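Local coordinates for protein inorganic pyrophosphatase (Helicobacter pylori, PDB 2BQX) that probably catalyses the magnesium-dependent hydrolysis of inorganic pyrophosphate to two phosphate ions, working as a homohexamer, at residues D11-K23 with S74-L88. Sequence-based numbering, arbitrary orientation.
Sequences DADSLCVVIEISK and SDVAFQAGSVVKARL
Leu15 and Val17 pair with Ala86 and Val84 as hydrogen-bonded pairs of an antiparallel ladder, Cys16 and Val18 with Lys85 and Val83 as non-hydrogen-bonded ones. Ser14 and Leu15 together face Ala86, a classic beta bulge. Beyond it, Leu88 N meets Ala12 O at 2.9 Å in a nearly straight bond. The side chains of Leu15 and Leu88 run roughly perpendicular, with Leu15 CD2 tight against Leu88 CD1 at 3.5 Å. Ile19 bonds through Ile19 N to Ser82 O and through Ile19 O to Gly81 N. With CG1 beside the backbone N (chi1 -55°), Ile19 CD1 reaches Val84 CG1 at 3.8 Å. The type II turn from Gln79 to Ser82 is braced from within, since Gln79 O accepts from both Ser82 N and Ser82 OG. Gln79 N and Gln79 NE2 bond to Tyr29 OH and Ala80 O of a neighbouring subunit.

Past the ladder, side chains bond to backbone. Ser22 OG donates to Phe78 O at 2.7 Å, from above the carbonyl plane. Lys23 is fully extended, which brings NZ to Ser74 O at 2.8 Å, in the carbonyl plane. Asn53 OD1 joins the two loop ends by accepting from Lys23 N and Phe78 N.

A water links Arg87 NH2 to Leu88 O; Arg87 NH2 also donates to Val119 O.

Strand 14-21 lies between strands 53-56 and 83-96 in the pyrophosphatase barrel. Leu15 and Leu88 pack on Leu164 of helix 157-171.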
loop_
_atom_site.group_PDB
_atom_site.type_symbol
_atom_site.label_atom_id
_atom_site.label_comp_id
_atom_site.label_asym_id
_atom_site.label_seq_id
_atom_site.Cartn_x
_atom_site.Cartn_y
_atom_site.Cartn_z
ATOM N N ASP A 11 14.611 28.649 -12.961
ATOM C CA ASP A 11 14.658 29.530 -11.803
ATOM C C ASP A 11 14.967 28.690 -10.564
ATOM O O ASP A 11 14.278 27.707 -10.279
ATOM C CB ASP A 11 13.317 30.246 -11.638
ATOM C CG ASP A 11 13.342 31.285 -10.539
ATOM O OD1 ASP A 11 12.288 31.912 -10.290
ATOM O OD2 ASP A 11 14.413 31.476 -9.925
ATOM N N ALA A 12 16.007 29.088 -9.837
ATOM C CA ALA A 12 16.445 28.388 -8.631
ATOM C C ALA A 12 15.330 28.186 -7.615
ATOM O O ALA A 12 15.348 27.220 -6.848
ATOM C CB ALA A 12 17.601 29.147 -7.986
ATOM N N ASP A 13 14.368 29.106 -7.604
ATOM C CA ASP A 13 13.248 29.031 -6.677
ATOM C C ASP A 13 11.988 28.481 -7.334
ATOM O O ASP A 13 10.907 28.546 -6.759
ATOM C CB ASP A 13 12.959 30.409 -6.076
ATOM C CG ASP A 13 14.050 30.873 -5.126
ATOM O OD1 ASP A 13 14.433 30.094 -4.225
ATOM O OD2 ASP A 13 14.520 32.018 -5.276
ATOM N N SER A 14 12.131 27.949 -8.542
ATOM C CA SER A 14 11.009 27.362 -9.267
ATOM C C SER A 14 11.516 26.656 -10.521
ATOM O O SER A 14 11.162 27.031 -11.638
ATOM C CB SER A 14 9.994 28.436 -9.659
ATOM O OG SER A 14 8.862 27.857 -10.295
ATOM N N LEU A 15 12.357 25.641 -10.333
ATOM C CA LEU A 15 12.907 24.905 -11.465
ATOM C C LEU A 15 12.157 23.599 -11.681
ATOM O O LEU A 15 11.707 22.958 -10.728
ATOM C CB LEU A 15 14.396 24.611 -11.254
ATOM C CG LEU A 15 14.805 23.578 -10.209
ATOM C CD1 LEU A 15 16.280 23.250 -10.372
ATOM C CD2 LEU A 15 14.519 24.098 -8.817
ATOM N N CYS A 16 12.025 23.203 -12.942
ATOM C CA CYS A 16 11.321 21.974 -13.257
ATOM C C CYS A 16 12.167 20.744 -12.987
ATOM O O CYS A 16 13.342 20.680 -13.352
ATOM C CB CYS A 16 10.877 21.963 -14.723
ATOM S SG CYS A 16 9.557 23.135 -15.118
ATOM N N VAL A 17 11.564 19.763 -12.330
ATOM C CA VAL A 17 12.256 18.521 -12.049
ATOM C C VAL A 17 11.397 17.379 -12.563
ATOM O O VAL A 17 10.231 17.240 -12.182
ATOM C CB VAL A 17 12.518 18.333 -10.538
ATOM C CG1 VAL A 17 13.189 16.985 -10.299
ATOM C CG2 VAL A 17 13.412 19.452 -10.022
ATOM N N VAL A 18 11.970 16.595 -13.469
ATOM C CA VAL A 18 11.287 15.441 -14.032
ATOM C C VAL A 18 11.583 14.280 -13.095
ATOM O O VAL A 18 12.730 13.866 -12.951
ATOM C CB VAL A 18 11.814 15.102 -15.447
ATOM C CG1 VAL A 18 11.160 13.830 -15.957
ATOM C CG2 VAL A 18 11.514 16.256 -16.397
ATOM N N ILE A 19 10.544 13.768 -12.446
ATOM C CA ILE A 19 10.691 12.667 -11.503
ATOM C C ILE A 19 10.914 11.327 -12.192
ATOM O O ILE A 19 10.152 10.947 -13.075
ATOM C CB ILE A 19 9.433 12.538 -10.621
ATOM C CG1 ILE A 19 9.135 13.872 -9.934
ATOM C CG2 ILE A 19 9.638 11.439 -9.596
ATOM C CD1 ILE A 19 10.237 14.364 -9.029
ATOM N N GLU A 20 11.950 10.610 -11.777
ATOM C CA GLU A 20 12.245 9.304 -12.349
ATOM C C GLU A 20 12.146 8.211 -11.289
ATOM O O GLU A 20 12.018 7.032 -11.615
ATOM C CB GLU A 20 13.651 9.285 -12.945
ATOM C CG GLU A 20 13.829 10.181 -14.153
ATOM C CD GLU A 20 15.257 10.178 -14.650
ATOM O OE1 GLU A 20 16.155 10.474 -13.838
ATOM O OE2 GLU A 20 15.479 9.881 -15.844
ATOM N N ILE A 21 12.227 8.608 -10.021
ATOM C CA ILE A 21 12.147 7.660 -8.918
ATOM C C ILE A 21 11.214 8.227 -7.862
ATOM O O ILE A 21 11.382 9.363 -7.434
ATOM C CB ILE A 21 13.521 7.425 -8.266
ATOM C CG1 ILE A 21 14.552 7.058 -9.338
ATOM C CG2 ILE A 21 13.404 6.319 -7.221
ATOM C CD1 ILE A 21 15.956 6.904 -8.806
ATOM N N SER A 22 10.231 7.436 -7.452
ATOM C CA SER A 22 9.267 7.878 -6.450
ATOM C C SER A 22 9.774 7.559 -5.049
ATOM O O SER A 22 10.366 6.499 -4.820
ATOM C CB SER A 22 7.918 7.192 -6.696
ATOM O OG SER A 22 6.889 7.813 -5.952
ATOM N N LYS A 23 9.552 8.476 -4.112
ATOM C CA LYS A 23 9.992 8.270 -2.731
ATOM C C LYS A 23 9.506 6.907 -2.227
ATOM O O LYS A 23 8.385 6.496 -2.525
ATOM C CB LYS A 23 9.433 9.381 -1.826
ATOM C CG LYS A 23 9.934 9.308 -0.392
ATOM C CD LYS A 23 9.284 10.356 0.496
ATOM C CE LYS A 23 9.888 10.323 1.892
ATOM N NZ LYS A 23 9.147 11.217 2.828
ATOM N N SER A 74 9.945 15.509 0.243
ATOM C CA SER A 74 8.526 15.737 0.447
ATOM C C SER A 74 8.013 14.641 1.348
ATOM O O SER A 74 8.674 13.621 1.522
ATOM C CB SER A 74 7.792 15.663 -0.900
ATOM O OG SER A 74 6.387 15.632 -0.713
ATOM N N ASP A 75 6.842 14.844 1.935
ATOM C CA ASP A 75 6.282 13.795 2.765
ATOM C C ASP A 75 5.558 12.809 1.865
ATOM O O ASP A 75 5.280 11.684 2.278
ATOM C CB ASP A 75 5.304 14.357 3.793
ATOM C CG ASP A 75 5.996 15.182 4.857
ATOM O OD1 ASP A 75 7.170 14.889 5.166
ATOM O OD2 ASP A 75 5.357 16.107 5.388
ATOM N N VAL A 76 5.249 13.229 0.638
ATOM C CA VAL A 76 4.552 12.349 -0.298
ATOM C C VAL A 76 5.430 11.891 -1.456
ATOM O O VAL A 76 6.455 12.499 -1.747
ATOM C CB VAL A 76 3.281 13.018 -0.889
ATOM C CG1 VAL A 76 2.357 13.457 0.230
ATOM C CG2 VAL A 76 3.658 14.187 -1.784
ATOM N N ALA A 77 5.017 10.800 -2.095
ATOM C CA ALA A 77 5.735 10.229 -3.230
ATOM C C ALA A 77 5.072 10.645 -4.549
ATOM O O ALA A 77 3.877 10.416 -4.744
ATOM C CB ALA A 77 5.739 8.696 -3.112
ATOM N N PHE A 78 5.845 11.264 -5.440
ATOM C CA PHE A 78 5.340 11.696 -6.736
ATOM C C PHE A 78 5.550 10.571 -7.750
ATOM O O PHE A 78 6.564 9.869 -7.712
ATOM C CB PHE A 78 6.079 12.962 -7.210
ATOM C CG PHE A 78 5.943 14.131 -6.269
ATOM C CD1 PHE A 78 4.687 14.536 -5.822
ATOM C CD2 PHE A 78 7.068 14.803 -5.805
ATOM C CE1 PHE A 78 4.553 15.594 -4.924
ATOM C CE2 PHE A 78 6.946 15.864 -4.905
ATOM C CZ PHE A 78 5.686 16.254 -4.464
ATOM N N GLN A 79 4.591 10.417 -8.655
ATOM C CA GLN A 79 4.629 9.379 -9.683
ATOM C C GLN A 79 5.791 9.520 -10.656
ATOM O O GLN A 79 6.038 10.606 -11.187
ATOM C CB GLN A 79 3.315 9.399 -10.460
ATOM C CG GLN A 79 3.228 8.348 -11.557
ATOM C CD GLN A 79 1.796 8.130 -12.005
ATOM O OE1 GLN A 79 0.959 7.660 -11.231
ATOM N NE2 GLN A 79 1.506 8.478 -13.248
ATOM N N ALA A 80 6.511 8.426 -10.892
ATOM C CA ALA A 80 7.630 8.477 -11.827
ATOM C C ALA A 80 7.061 8.955 -13.155
ATOM O O ALA A 80 5.994 8.513 -13.575
ATOM C CB ALA A 80 8.264 7.098 -11.990
ATOM N N GLY A 81 7.767 9.870 -13.808
ATOM C CA GLY A 81 7.283 10.387 -15.071
ATOM C C GLY A 81 6.607 11.739 -14.937
ATOM O O GLY A 81 6.429 12.435 -15.934
ATOM N N SER A 82 6.219 12.131 -13.725
ATOM C CA SER A 82 5.577 13.433 -13.550
ATOM C C SER A 82 6.645 14.518 -13.429
ATOM O O SER A 82 7.836 14.223 -13.313
ATOM C CB SER A 82 4.667 13.440 -12.310
ATOM O OG SER A 82 5.397 13.182 -11.118
ATOM N N VAL A 83 6.209 15.771 -13.460
ATOM C CA VAL A 83 7.113 16.907 -13.373
ATOM C C VAL A 83 6.663 17.814 -12.245
ATOM O O VAL A 83 5.494 18.192 -12.177
ATOM C CB VAL A 83 7.096 17.723 -14.682
ATOM C CG1 VAL A 83 8.070 18.881 -14.590
ATOM C CG2 VAL A 83 7.433 16.821 -15.858
ATOM N N VAL A 84 7.585 18.166 -11.357
ATOM C CA VAL A 84 7.249 19.035 -10.237
ATOM C C VAL A 84 8.122 20.284 -10.228
ATOM O O VAL A 84 9.321 20.212 -10.489
ATOM C CB VAL A 84 7.421 18.298 -8.886
ATOM C CG1 VAL A 84 8.864 17.859 -8.709
ATOM C CG2 VAL A 84 6.993 19.206 -7.735
ATOM N N LYS A 85 7.512 21.433 -9.950
ATOM C CA LYS A 85 8.258 22.682 -9.871
ATOM C C LYS A 85 8.823 22.707 -8.458
ATOM O O LYS A 85 8.082 22.585 -7.480
ATOM C CB LYS A 85 7.334 23.881 -10.095
ATOM C CG LYS A 85 6.765 23.987 -11.500
ATOM C CD LYS A 85 5.969 25.275 -11.660
ATOM C CE LYS A 85 5.527 25.480 -13.100
ATOM N NZ LYS A 85 4.878 26.817 -13.278
ATOM N N ALA A 86 10.135 22.863 -8.351
ATOM C CA ALA A 86 10.793 22.853 -7.057
ATOM C C ALA A 86 11.668 24.075 -6.795
ATOM O O ALA A 86 11.830 24.942 -7.657
ATOM C CB ALA A 86 11.635 21.589 -6.938
ATOM N N ARG A 87 12.223 24.142 -5.591
ATOM C CA ARG A 87 13.112 25.237 -5.222
ATOM C C ARG A 87 14.319 24.628 -4.525
ATOM O O ARG A 87 14.186 23.696 -3.735
ATOM C CB ARG A 87 12.400 26.225 -4.299
ATOM C CG ARG A 87 11.935 25.646 -2.978
ATOM C CD ARG A 87 11.007 26.633 -2.275
ATOM N NE ARG A 87 10.505 26.119 -1.010
ATOM C CZ ARG A 87 11.219 26.043 0.106
ATOM N NH1 ARG A 87 10.667 25.547 1.208
ATOM N NH2 ARG A 87 12.473 26.478 0.131
ATOM N N LEU A 88 15.501 25.147 -4.833
ATOM C CA LEU A 88 16.738 24.643 -4.242
ATOM C C LEU A 88 16.967 25.068 -2.800
ATOM O O LEU A 88 16.610 26.177 -2.403
ATOM C CB LEU A 88 17.940 25.116 -5.065
ATOM C CG LEU A 88 18.534 24.261 -6.182
ATOM C CD1 LEU A 88 17.460 23.588 -6.991
ATOM C CD2 LEU A 88 19.412 25.164 -7.051
HETATM O O HOH W 1 14.382 27.703 -1.673
#